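Local coordinates for protein neuraminidase (PDB 4GDI) that forms a homotetrameric, neuraminidase-like beta-propeller ectodomain of bat influenza A virus and may remove terminal sialic acids, although its putative active site has diverged, at residues Ile127-Phe137 with Tyr177-Gln185. Numbering follows the deposited sequence.
Sequences IKYGEEVTDTF and YELQNGTVQ. With NAG (2-acetamido-2-deoxy-beta-D-glucopyranose), chain O.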
loop_
_atom_site.group_PDB
_atom_site.type_symbol
_atom_site.label_atom_id
_atom_site.label_comp_id
_atom_site.label_asym_id
_atom_site.label_seq_id
_atom_site.Cartn_x
_atom_site.Cartn_y
_atom_site.Cartn_z
ATOM N N ILE A 127 -0.935 28.093 -3.045
ATOM C CA ILE A 127 -1.824 27.227 -3.789
ATOM C C ILE A 127 -0.969 26.269 -4.581
ATOM O O ILE A 127 0.021 26.666 -5.209
ATOM C CB ILE A 127 -2.706 28.044 -4.750
ATOM C CG1 ILE A 127 -3.371 29.186 -3.977
ATOM C CG2 ILE A 127 -3.730 27.144 -5.435
ATOM C CD1 ILE A 127 -4.237 30.085 -4.825
ATOM N N LYS A 128 -1.350 25.001 -4.532
ATOM C CA LYS A 128 -0.694 23.953 -5.301
ATOM C C LYS A 128 -1.704 23.348 -6.271
ATOM O O LYS A 128 -2.850 23.063 -5.893
ATOM C CB LYS A 128 -0.167 22.894 -4.333
ATOM C CG LYS A 128 0.900 21.971 -4.878
ATOM C CD LYS A 128 1.468 21.139 -3.733
ATOM C CE LYS A 128 2.272 19.937 -4.222
ATOM N NZ LYS A 128 2.495 18.934 -3.137
ATOM N N TYR A 129 -1.299 23.179 -7.525
ATOM C CA TYR A 129 -2.128 22.478 -8.497
ATOM C C TYR A 129 -1.308 21.276 -8.956
ATOM O O TYR A 129 -0.222 21.435 -9.494
ATOM C CB TYR A 129 -2.481 23.394 -9.672
ATOM C CG TYR A 129 -3.485 22.800 -10.615
ATOM C CD1 TYR A 129 -4.808 22.653 -10.239
ATOM C CD2 TYR A 129 -3.115 22.384 -11.888
ATOM C CE1 TYR A 129 -5.735 22.112 -11.095
ATOM C CE2 TYR A 129 -4.038 21.843 -12.755
ATOM C CZ TYR A 129 -5.342 21.706 -12.355
ATOM O OH TYR A 129 -6.267 21.156 -13.206
ATOM N N GLY A 130 -1.811 20.072 -8.724
ATOM C CA GLY A 130 -0.978 18.888 -8.859
ATOM C C GLY A 130 0.264 18.971 -7.979
ATOM O O GLY A 130 0.170 19.249 -6.777
ATOM N N GLU A 131 1.427 18.751 -8.595
ATOM C CA GLU A 131 2.729 18.737 -7.923
ATOM C C GLU A 131 3.276 20.158 -7.731
ATOM O O GLU A 131 4.237 20.381 -6.993
ATOM C CB GLU A 131 3.703 17.914 -8.788
ATOM C CG GLU A 131 5.145 17.765 -8.276
ATOM C CD GLU A 131 6.048 16.967 -9.248
ATOM O OE1 GLU A 131 5.637 15.887 -9.717
ATOM O OE2 GLU A 131 7.174 17.419 -9.546
ATOM N N GLU A 132 2.621 21.121 -8.370
ATOM C CA GLU A 132 3.207 22.430 -8.649
ATOM C C GLU A 132 2.628 23.570 -7.780
ATOM O O GLU A 132 1.421 23.818 -7.798
ATOM C CB GLU A 132 2.954 22.712 -10.144
ATOM C CG GLU A 132 3.538 23.987 -10.712
ATOM C CD GLU A 132 3.275 24.149 -12.234
ATOM O OE1 GLU A 132 2.583 23.301 -12.855
ATOM O OE2 GLU A 132 3.769 25.139 -12.811
ATOM N N VAL A 133 3.480 24.262 -7.024
ATOM C CA VAL A 133 3.050 25.485 -6.357
ATOM C C VAL A 133 2.829 26.545 -7.438
ATOM O O VAL A 133 3.741 26.877 -8.194
ATOM C CB VAL A 133 4.067 25.986 -5.318
ATOM C CG1 VAL A 133 3.628 27.324 -4.736
ATOM C CG2 VAL A 133 4.226 24.979 -4.208
ATOM N N THR A 134 1.605 27.047 -7.522
ATOM C CA THR A 134 1.186 27.865 -8.651
ATOM C C THR A 134 0.872 29.312 -8.285
ATOM O O THR A 134 0.755 30.169 -9.162
ATOM C CB THR A 134 -0.066 27.270 -9.287
ATOM O OG1 THR A 134 -0.990 26.903 -8.249
ATOM C CG2 THR A 134 0.292 26.060 -10.107
ATOM N N ASP A 135 0.709 29.598 -7.003
ATOM C CA ASP A 135 0.370 30.961 -6.615
ATOM C C ASP A 135 0.476 31.162 -5.119
ATOM O O ASP A 135 0.430 30.206 -4.341
ATOM C CB ASP A 135 -1.045 31.324 -7.096
ATOM C CG ASP A 135 -1.128 32.736 -7.670
ATOM O OD1 ASP A 135 -0.222 33.549 -7.386
ATOM O OD2 ASP A 135 -2.098 33.033 -8.402
ATOM N N THR A 136 0.646 32.421 -4.739
ATOM C CA THR A 136 0.687 32.825 -3.349
ATOM C C THR A 136 0.123 34.226 -3.221
ATOM O O THR A 136 0.165 35.010 -4.181
ATOM C CB THR A 136 2.124 32.908 -2.834
ATOM O OG1 THR A 136 2.828 33.905 -3.583
ATOM C CG2 THR A 136 2.826 31.575 -2.975
ATOM N N PHE A 137 -0.397 34.541 -2.038
ATOM C CA PHE A 137 -0.715 35.916 -1.686
ATOM C C PHE A 137 -0.705 36.097 -0.160
ATOM O O PHE A 137 -0.850 35.137 0.593
ATOM C CB PHE A 137 -2.040 36.366 -2.315
ATOM C CG PHE A 137 -3.210 35.481 -1.987
ATOM C CD1 PHE A 137 -3.983 35.723 -0.872
ATOM C CD2 PHE A 137 -3.552 34.427 -2.817
ATOM C CE1 PHE A 137 -5.080 34.914 -0.569
ATOM C CE2 PHE A 137 -4.645 33.602 -2.522
ATOM C CZ PHE A 137 -5.407 33.854 -1.393
ATOM N N TYR A 177 -12.310 33.891 -3.978
ATOM C CA TYR A 177 -11.248 33.790 -4.958
ATOM C C TYR A 177 -11.639 32.805 -6.061
ATOM O O TYR A 177 -12.130 31.711 -5.785
ATOM C CB TYR A 177 -9.963 33.340 -4.275
ATOM C CG TYR A 177 -9.204 34.459 -3.613
ATOM C CD1 TYR A 177 -9.550 34.919 -2.346
ATOM C CD2 TYR A 177 -8.139 35.056 -4.253
ATOM C CE1 TYR A 177 -8.844 35.948 -1.743
ATOM C CE2 TYR A 177 -7.437 36.090 -3.666
ATOM C CZ TYR A 177 -7.787 36.530 -2.419
ATOM O OH TYR A 177 -7.060 37.546 -1.849
ATOM N N GLU A 178 -11.443 33.195 -7.315
ATOM C CA GLU A 178 -11.594 32.256 -8.413
ATOM C C GLU A 178 -10.220 31.799 -8.897
ATOM O O GLU A 178 -9.374 32.632 -9.208
ATOM C CB GLU A 178 -12.350 32.882 -9.578
ATOM C CG GLU A 178 -12.450 31.943 -10.758
ATOM C CD GLU A 178 -13.119 32.577 -11.971
ATOM O OE1 GLU A 178 -13.492 33.763 -11.901
ATOM O OE2 GLU A 178 -13.266 31.876 -12.994
ATOM N N LEU A 179 -10.018 30.481 -8.966
ATOM C CA LEU A 179 -8.755 29.896 -9.408
ATOM C C LEU A 179 -8.954 29.074 -10.676
ATOM O O LEU A 179 -10.022 28.501 -10.894
ATOM C CB LEU A 179 -8.190 28.968 -8.329
ATOM C CG LEU A 179 -8.247 29.489 -6.902
ATOM C CD1 LEU A 179 -7.638 28.458 -5.951
ATOM C CD2 LEU A 179 -7.532 30.833 -6.811
ATOM N N GLN A 180 -7.923 29.037 -11.514
ATOM C CA GLN A 180 -7.851 28.097 -12.631
ATOM C C GLN A 180 -6.422 27.541 -12.663
ATOM O O GLN A 180 -5.448 28.291 -12.581
ATOM C CB GLN A 180 -8.237 28.774 -13.969
ATOM C CG GLN A 180 -9.730 29.026 -14.131
ATOM C CD GLN A 180 -10.100 29.672 -15.472
ATOM O OE1 GLN A 180 -9.461 29.422 -16.492
ATOM N NE2 GLN A 180 -11.143 30.496 -15.468
ATOM N N ASN A 181 -6.286 26.225 -12.738
ATOM C CA ASN A 181 -4.964 25.627 -12.627
ATOM C C ASN A 181 -4.180 26.233 -11.473
ATOM O O ASN A 181 -2.979 26.487 -11.593
ATOM C CB ASN A 181 -4.181 25.834 -13.927
ATOM C CG ASN A 181 -4.883 25.256 -15.121
ATOM O OD1 ASN A 181 -5.589 24.254 -15.010
ATOM N ND2 ASN A 181 -4.686 25.884 -16.283
ATOM N N GLY A 182 -4.854 26.483 -10.353
ATOM C CA GLY A 182 -4.163 26.918 -9.150
ATOM C C GLY A 182 -3.678 28.353 -9.179
ATOM O O GLY A 182 -2.865 28.756 -8.343
ATOM N N THR A 183 -4.207 29.135 -10.117
ATOM C CA THR A 183 -3.763 30.508 -10.325
ATOM C C THR A 183 -4.939 31.454 -10.132
ATOM O O THR A 183 -5.991 31.282 -10.764
ATOM C CB THR A 183 -3.210 30.695 -11.751
ATOM O OG1 THR A 183 -2.212 29.700 -12.018
ATOM C CG2 THR A 183 -2.596 32.085 -11.910
ATOM N N VAL A 184 -4.754 32.468 -9.299
ATOM C CA VAL A 184 -5.812 33.435 -9.048
ATOM C C VAL A 184 -6.164 34.171 -10.344
ATOM O O VAL A 184 -5.311 34.807 -10.955
ATOM C CB VAL A 184 -5.394 34.436 -7.964
ATOM C CG1 VAL A 184 -6.463 35.506 -7.773
ATOM C CG2 VAL A 184 -5.133 33.705 -6.663
ATOM N N GLN A 185 -7.427 34.067 -10.752
ATOM C CA GLN A 185 -7.938 34.783 -11.920
ATOM C C GLN A 185 -8.508 36.130 -11.513
ATOM O O GLN A 185 -8.236 37.150 -12.138
ATOM C CB GLN A 185 -9.020 33.959 -12.617
ATOM C CG GLN A 185 -8.541 32.569 -12.994
ATOM C CD GLN A 185 -7.394 32.613 -13.988
ATOM O OE1 GLN A 185 -7.582 32.983 -15.142
ATOM N NE2 GLN A 185 -6.202 32.239 -13.542
HETATM C C1 NAG O . -5.055 25.111 -17.451
HETATM C C2 NAG O . -5.241 26.120 -18.579
HETATM C C3 NAG O . -5.706 25.385 -19.840
HETATM C C4 NAG O . -4.674 24.320 -20.204
HETATM C C5 NAG O . -4.405 23.443 -18.988
HETATM C C6 NAG O . -3.300 22.437 -19.286
HETATM C C7 NAG O . -5.650 28.420 -17.849
HETATM C C8 NAG O . -6.440 29.607 -18.316
HETATM N N2 NAG O . -6.123 27.211 -18.183
HETATM O O3 NAG O . -5.876 26.289 -20.911
HETATM O O4 NAG O . -5.107 23.531 -21.297
HETATM O O5 NAG O . -4.036 24.232 -17.872
HETATM O O6 NAG O . -3.495 21.290 -18.485
HETATM O O7 NAG O . -4.626 28.592 -17.184
HETATM O O HOH W 1 -5.990 21.710 -15.766
HETATM O O HOH W 2 0.332 30.099 -11.997
HETATM O O HOH W 3 -2.848 34.950 -10.211
#
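Thr134 and Asp135 hold the 177-185 hairpin by two direct hydrogen bonds, one at its turn (Gly182) and one on the strand after it (Val184). Thr134 OG1 donates to Gly182 O at 2.6 Å, approaching from above the carbonyl plane with a C=O...O angle of only 105°. Asp135 OD2 takes the N-H of Val184 on its anti lone pair (2.9 Å, 164° at the hydrogen), and one water bridges the same oxygen to Val184 O. Thr134 OG1 and Tyr129 CB both crowd the side of Gly182 where a side chain would start, which suits a residue without one, and its positive phi fits a type I' turn. In the same turn, Asn181 CA sits over the centre of the Tyr129 ring, 3.6 Å from the centroid, a CH-pi contact. A water joins Tyr129 OH to Asn181 OD1, while Asp107 also bonds the hydroxyl; Asn181 ND2 carries the N-linked sugar. The contact thus joins the outer hairpins of two successive four-stranded antiparallel sheets, blades of the neuraminidase beta-propeller. Further along, Phe137 and Tyr177 form an offset stack, centroids 4.5 Å apart and planes at 8°. Ile127 CD1 meets Leu179 CD2 tip to tip at 3.9 Å. What positions Thr134 and Asp135 is a classic beta bulge opposite Ile127, evidenced by backbone bonds from Thr134 N to Ile127 O and from Ile127 N to Asp135 O, and Trp187 stacks on Tyr177.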